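Uncharacterized protein YLR301W (Saccharomyces cerevisiae, PDB 3RBY) is of unknown function and non-essential, but interacts with the protein kinase HRR25 and may interact with SEC72. Local coordinates at residues A[172-184]-A[191-203]. Numbering follows the deposited sequence.
Sequences VIGRWIQGFLSQK and GLNFIRLLEKDSG
I177 and L197, G179 and I195, and L181 and N193 are the hydrogen-bonded pairs joining strands 176-183 and 192-199, which run antiparallel at 170° with their axes 4.6 Å apart. On the face carrying Q178, the side chains of Q178 and R196 run side by side, amide and guanidinium planes 29° apart; R196 NH2 gives a short but bent bond to Q178 OE1 (2.6 Å), the oxygen close to the guanidinium plane, the donor tilted from the carbonyl plane. R196 NH1 bonds F22 O and the group makes a cation-pi contact with F22, while Q178 NE2 is taken by S26 and L24, so NH1 and NH2 of R196 and both amide atoms of Q178 have partners. A leucine at R196 would probably leave Q178 OE1 without this donor and F22 without its cation. Next along this face, L198 CD1 sits over the W176 five-membered ring, 3.7 Å from its centroid, a CH-pi contact; L198 CG anti to the backbone N (chi1 178°) turns the branch that way, and W176 NE1 bonds R137 O. On the other face, I177 CB meets L197 CB at 3.8 Å, and beta-branched I177 suits the extended strand; glycine suits position 179 because a side chain would crowd I195 CG1. N193 ND2 supplements the weak backbone bond from N193 N to L181 O, reaching that oxygen (3.0 Å) from above the carbonyl plane, while OD1 accepts from E214 N. Beyond the strand ends, D201 OD1 reaches R175 NH2 in a 2.8 Å salt bridge, carboxylate and guanidinium planes perpendicular. Together the strands form a beta hairpin within the antiparallel sheet of the C-terminal half, flanked by strands 166-173 and 205-211.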
loop_
_atom_site.group_PDB
_atom_site.type_symbol
_atom_site.label_atom_id
_atom_site.label_comp_id
_atom_site.label_asym_id
_atom_site.label_seq_id
_atom_site.Cartn_x
_atom_site.Cartn_y
_atom_site.Cartn_z
ATOM N N VAL A 172 -9.050 4.677 19.549
ATOM C CA VAL A 172 -9.580 5.646 18.599
ATOM C C VAL A 172 -8.437 6.486 17.999
ATOM O O VAL A 172 -7.815 7.304 18.697
ATOM C CB VAL A 172 -10.628 6.587 19.282
ATOM C CG1 VAL A 172 -11.236 7.572 18.283
ATOM C CG2 VAL A 172 -11.738 5.785 19.936
ATOM N N ILE A 173 -8.168 6.296 16.709
ATOM C CA ILE A 173 -7.190 7.130 16.019
ATOM C C ILE A 173 -7.816 7.872 14.837
ATOM O O ILE A 173 -8.208 7.263 13.812
ATOM C CB ILE A 173 -5.987 6.318 15.538
ATOM C CG1 ILE A 173 -5.426 5.488 16.702
ATOM C CG2 ILE A 173 -4.921 7.253 14.945
ATOM C CD1 ILE A 173 -4.235 4.635 16.314
ATOM N N GLY A 174 -7.893 9.192 14.971
ATOM C CA GLY A 174 -8.601 9.991 13.992
ATOM C C GLY A 174 -10.004 9.449 13.784
ATOM O O GLY A 174 -10.791 9.355 14.750
ATOM N N ARG A 175 -10.312 9.068 12.540
ATOM C CA ARG A 175 -11.639 8.565 12.210
ATOM C C ARG A 175 -11.798 7.066 12.437
ATOM O O ARG A 175 -12.914 6.539 12.375
ATOM C CB ARG A 175 -11.988 8.904 10.766
ATOM C CG ARG A 175 -12.166 10.400 10.494
ATOM C CD ARG A 175 -12.492 10.587 9.021
ATOM N NE ARG A 175 -13.530 11.587 8.791
ATOM C CZ ARG A 175 -13.326 12.886 8.936
ATOM N NH1 ARG A 175 -12.135 13.327 9.331
ATOM N NH2 ARG A 175 -14.313 13.740 8.705
ATOM N N TRP A 176 -10.694 6.382 12.723
ATOM C CA TRP A 176 -10.701 4.911 12.758
ATOM C C TRP A 176 -10.671 4.312 14.169
ATOM O O TRP A 176 -9.719 4.518 14.932
ATOM C CB TRP A 176 -9.531 4.350 11.954
ATOM C CG TRP A 176 -9.565 4.688 10.497
ATOM C CD1 TRP A 176 -9.173 5.862 9.921
ATOM C CD2 TRP A 176 -9.990 3.829 9.414
ATOM N NE1 TRP A 176 -9.342 5.796 8.553
ATOM C CE2 TRP A 176 -9.839 4.562 8.215
ATOM C CE3 TRP A 176 -10.496 2.525 9.349
ATOM C CZ2 TRP A 176 -10.173 4.025 6.948
ATOM C CZ3 TRP A 176 -10.824 1.985 8.089
ATOM C CH2 TRP A 176 -10.659 2.734 6.911
ATOM N N ILE A 177 -11.705 3.537 14.488
ATOM C CA ILE A 177 -11.828 2.933 15.801
ATOM C C ILE A 177 -11.741 1.415 15.696
ATOM O O ILE A 177 -12.468 0.801 14.912
ATOM C CB ILE A 177 -13.178 3.295 16.456
ATOM C CG1 ILE A 177 -13.247 4.800 16.771
ATOM C CG2 ILE A 177 -13.405 2.478 17.718
ATOM C CD1 ILE A 177 -14.021 5.613 15.745
ATOM N N GLN A 178 -10.853 0.812 16.486
ATOM C CA GLN A 178 -10.821 -0.635 16.630
ATOM C C GLN A 178 -10.911 -1.002 18.103
ATOM O O GLN A 178 -10.342 -0.307 18.958
ATOM C CB GLN A 178 -9.567 -1.224 16.003
ATOM C CG GLN A 178 -9.494 -1.033 14.506
ATOM C CD GLN A 178 -8.409 -1.878 13.893
ATOM O OE1 GLN A 178 -8.692 -2.791 13.097
ATOM N NE2 GLN A 178 -7.157 -1.595 14.258
ATOM N N GLY A 179 -11.640 -2.076 18.390
ATOM C CA GLY A 179 -11.894 -2.479 19.757
ATOM C C GLY A 179 -12.095 -3.977 19.941
ATOM O O GLY A 179 -12.430 -4.699 18.993
ATOM N N PHE A 180 -11.876 -4.446 21.169
ATOM C CA PHE A 180 -12.274 -5.798 21.542
ATOM C C PHE A 180 -12.970 -5.824 22.912
ATOM O O PHE A 180 -12.869 -4.875 23.699
ATOM C CB PHE A 180 -11.090 -6.770 21.489
ATOM C CG PHE A 180 -10.337 -6.905 22.791
ATOM C CD1 PHE A 180 -9.345 -5.988 23.145
ATOM C CD2 PHE A 180 -10.602 -7.965 23.652
ATOM C CE1 PHE A 180 -8.641 -6.112 24.344
ATOM C CE2 PHE A 180 -9.892 -8.103 24.860
ATOM C CZ PHE A 180 -8.911 -7.172 25.200
ATOM N N LEU A 181 -13.726 -6.892 23.150
ATOM C CA LEU A 181 -14.325 -7.191 24.454
ATOM C C LEU A 181 -14.356 -8.709 24.595
ATOM O O LEU A 181 -14.963 -9.398 23.780
ATOM C CB LEU A 181 -15.740 -6.605 24.575
ATOM C CG LEU A 181 -16.486 -6.815 25.907
ATOM C CD1 LEU A 181 -15.655 -6.274 27.098
ATOM C CD2 LEU A 181 -17.886 -6.182 25.875
ATOM N N SER A 182 -13.665 -9.235 25.601
ATOM C CA SER A 182 -13.631 -10.677 25.813
ATOM C C SER A 182 -14.104 -11.055 27.220
ATOM O O SER A 182 -13.894 -10.305 28.188
ATOM C CB SER A 182 -12.230 -11.228 25.561
ATOM O OG SER A 182 -11.336 -10.806 26.573
ATOM N N GLN A 183 -14.762 -12.211 27.323
ATOM C CA GLN A 183 -15.182 -12.740 28.618
ATOM C C GLN A 183 -14.023 -13.448 29.296
ATOM O O GLN A 183 -13.464 -14.394 28.733
ATOM C CB GLN A 183 -16.318 -13.727 28.457
ATOM C CG GLN A 183 -17.642 -13.092 28.167
ATOM C CD GLN A 183 -18.689 -14.135 27.869
ATOM O OE1 GLN A 183 -18.402 -15.335 27.880
ATOM N NE2 GLN A 183 -19.912 -13.689 27.604
ATOM N N LYS A 184 -13.661 -12.991 30.490
ATOM C CA LYS A 184 -12.518 -13.538 31.214
ATOM C C LYS A 184 -12.562 -15.059 31.329
ATOM O O LYS A 184 -11.621 -15.745 30.932
ATOM C CB LYS A 184 -12.413 -12.907 32.605
ATOM C CG LYS A 184 -11.734 -11.548 32.615
ATOM C CD LYS A 184 -10.831 -11.389 33.827
ATOM C CE LYS A 184 -10.539 -9.925 34.108
ATOM N NZ LYS A 184 -9.099 -9.602 33.922
ATOM N N GLY A 191 -17.076 -16.093 23.555
ATOM C CA GLY A 191 -16.575 -15.092 24.467
ATOM C C GLY A 191 -15.920 -13.894 23.803
ATOM O O GLY A 191 -15.453 -13.005 24.515
ATOM N N LEU A 192 -15.882 -13.847 22.467
ATOM C CA LEU A 192 -15.218 -12.726 21.776
ATOM C C LEU A 192 -16.141 -11.685 21.122
ATOM O O LEU A 192 -17.193 -12.019 20.572
ATOM C CB LEU A 192 -14.212 -13.239 20.753
ATOM C CG LEU A 192 -13.154 -14.184 21.321
ATOM C CD1 LEU A 192 -12.410 -14.918 20.210
ATOM C CD2 LEU A 192 -12.187 -13.440 22.245
ATOM N N ASN A 193 -15.722 -10.420 21.202
ATOM C CA ASN A 193 -16.365 -9.306 20.501
ATOM C C ASN A 193 -15.326 -8.338 19.904
ATOM O O ASN A 193 -14.327 -8.010 20.555
ATOM C CB ASN A 193 -17.321 -8.538 21.424
ATOM C CG ASN A 193 -18.309 -9.445 22.135
ATOM O OD1 ASN A 193 -19.456 -9.613 21.694
ATOM N ND2 ASN A 193 -17.874 -10.023 23.258
ATOM N N PHE A 194 -15.547 -7.908 18.658
ATOM C CA PHE A 194 -14.667 -6.933 18.021
ATOM C C PHE A 194 -15.501 -5.921 17.264
ATOM O O PHE A 194 -16.599 -6.227 16.803
ATOM C CB PHE A 194 -13.713 -7.593 17.025
ATOM C CG PHE A 194 -12.888 -8.704 17.608
ATOM C CD1 PHE A 194 -11.795 -8.429 18.428
ATOM C CD2 PHE A 194 -13.196 -10.034 17.322
ATOM C CE1 PHE A 194 -11.024 -9.464 18.967
ATOM C CE2 PHE A 194 -12.435 -11.075 17.852
ATOM C CZ PHE A 194 -11.345 -10.793 18.677
ATOM N N ILE A 195 -14.976 -4.715 17.123
ATOM C CA ILE A 195 -15.592 -3.748 16.237
ATOM C C ILE A 195 -14.523 -2.956 15.504
ATOM O O ILE A 195 -13.424 -2.710 16.039
ATOM C CB ILE A 195 -16.481 -2.778 16.996
ATOM C CG1 ILE A 195 -15.668 -2.097 18.092
ATOM C CG2 ILE A 195 -17.665 -3.516 17.600
ATOM C CD1 ILE A 195 -16.254 -0.768 18.540
ATOM N N ARG A 196 -14.846 -2.598 14.268
ATOM C CA ARG A 196 -14.074 -1.638 13.511
ATOM C C ARG A 196 -15.090 -0.599 13.082
ATOM O O ARG A 196 -16.057 -0.914 12.384
ATOM C CB ARG A 196 -13.429 -2.283 12.297
ATOM C CG ARG A 196 -11.930 -2.155 12.281
ATOM C CD ARG A 196 -11.434 -1.656 10.956
ATOM N NE ARG A 196 -11.333 -2.721 9.976
ATOM C CZ ARG A 196 -10.370 -3.646 9.917
ATOM N NH1 ARG A 196 -10.408 -4.545 8.946
ATOM N NH2 ARG A 196 -9.380 -3.695 10.797
ATOM N N LEU A 197 -14.900 0.624 13.552
ATOM C CA LEU A 197 -15.885 1.666 13.356
ATOM C C LEU A 197 -15.210 2.808 12.617
ATOM O O LEU A 197 -14.042 3.104 12.876
ATOM C CB LEU A 197 -16.359 2.164 14.716
ATOM C CG LEU A 197 -17.810 2.046 15.162
ATOM C CD1 LEU A 197 -17.944 2.824 16.458
ATOM C CD2 LEU A 197 -18.788 2.578 14.106
ATOM N N LEU A 198 -15.934 3.450 11.702
ATOM C CA LEU A 198 -15.377 4.565 10.953
ATOM C C LEU A 198 -16.305 5.760 11.056
ATOM O O LEU A 198 -17.499 5.658 10.733
ATOM C CB LEU A 198 -15.164 4.169 9.484
ATOM C CG LEU A 198 -14.618 5.212 8.495
ATOM C CD1 LEU A 198 -13.187 5.604 8.837
ATOM C CD2 LEU A 198 -14.694 4.672 7.056
ATOM N N GLU A 199 -15.775 6.887 11.528
ATOM C CA GLU A 199 -16.532 8.138 11.502
ATOM C C GLU A 199 -16.306 8.823 10.155
ATOM O O GLU A 199 -15.213 9.320 9.869
ATOM C CB GLU A 199 -16.164 9.074 12.659
ATOM C CG GLU A 199 -16.775 10.475 12.499
ATOM C CD GLU A 199 -16.456 11.422 13.658
ATOM O OE1 GLU A 199 -16.256 12.642 13.414
ATOM O OE2 GLU A 199 -16.416 10.949 14.818
ATOM N N LYS A 200 -17.354 8.817 9.336
ATOM C CA LYS A 200 -17.344 9.366 7.986
ATOM C C LYS A 200 -17.380 10.888 8.021
ATOM O O LYS A 200 -17.834 11.479 9.008
ATOM C CB LYS A 200 -18.589 8.876 7.225
ATOM C CG LYS A 200 -18.706 7.373 7.061
ATOM C CD LYS A 200 -17.732 6.855 6.019
ATOM C CE LYS A 200 -18.363 5.776 5.156
ATOM N NZ LYS A 200 -19.400 6.335 4.242
ATOM N N ASP A 201 -16.928 11.519 6.938
ATOM C CA ASP A 201 -17.004 12.973 6.811
ATOM C C ASP A 201 -18.433 13.493 7.026
ATOM O O ASP A 201 -18.618 14.643 7.408
ATOM C CB ASP A 201 -16.472 13.444 5.450
ATOM C CG ASP A 201 -15.044 12.970 5.171
ATOM O OD1 ASP A 201 -14.337 12.550 6.116
ATOM O OD2 ASP A 201 -14.629 13.024 3.989
ATOM N N SER A 202 -19.438 12.650 6.783
ATOM C CA SER A 202 -20.821 13.021 7.094
ATOM C C SER A 202 -20.999 13.325 8.588
ATOM O O SER A 202 -21.935 14.024 8.991
ATOM C CB SER A 202 -21.816 11.937 6.640
ATOM O OG SER A 202 -21.569 10.668 7.241
ATOM N N GLY A 203 -20.085 12.815 9.406
ATOM C CA GLY A 203 -20.215 12.932 10.846
ATOM C C GLY A 203 -20.795 11.670 11.458
ATOM O O GLY A 203 -20.553 11.384 12.632
#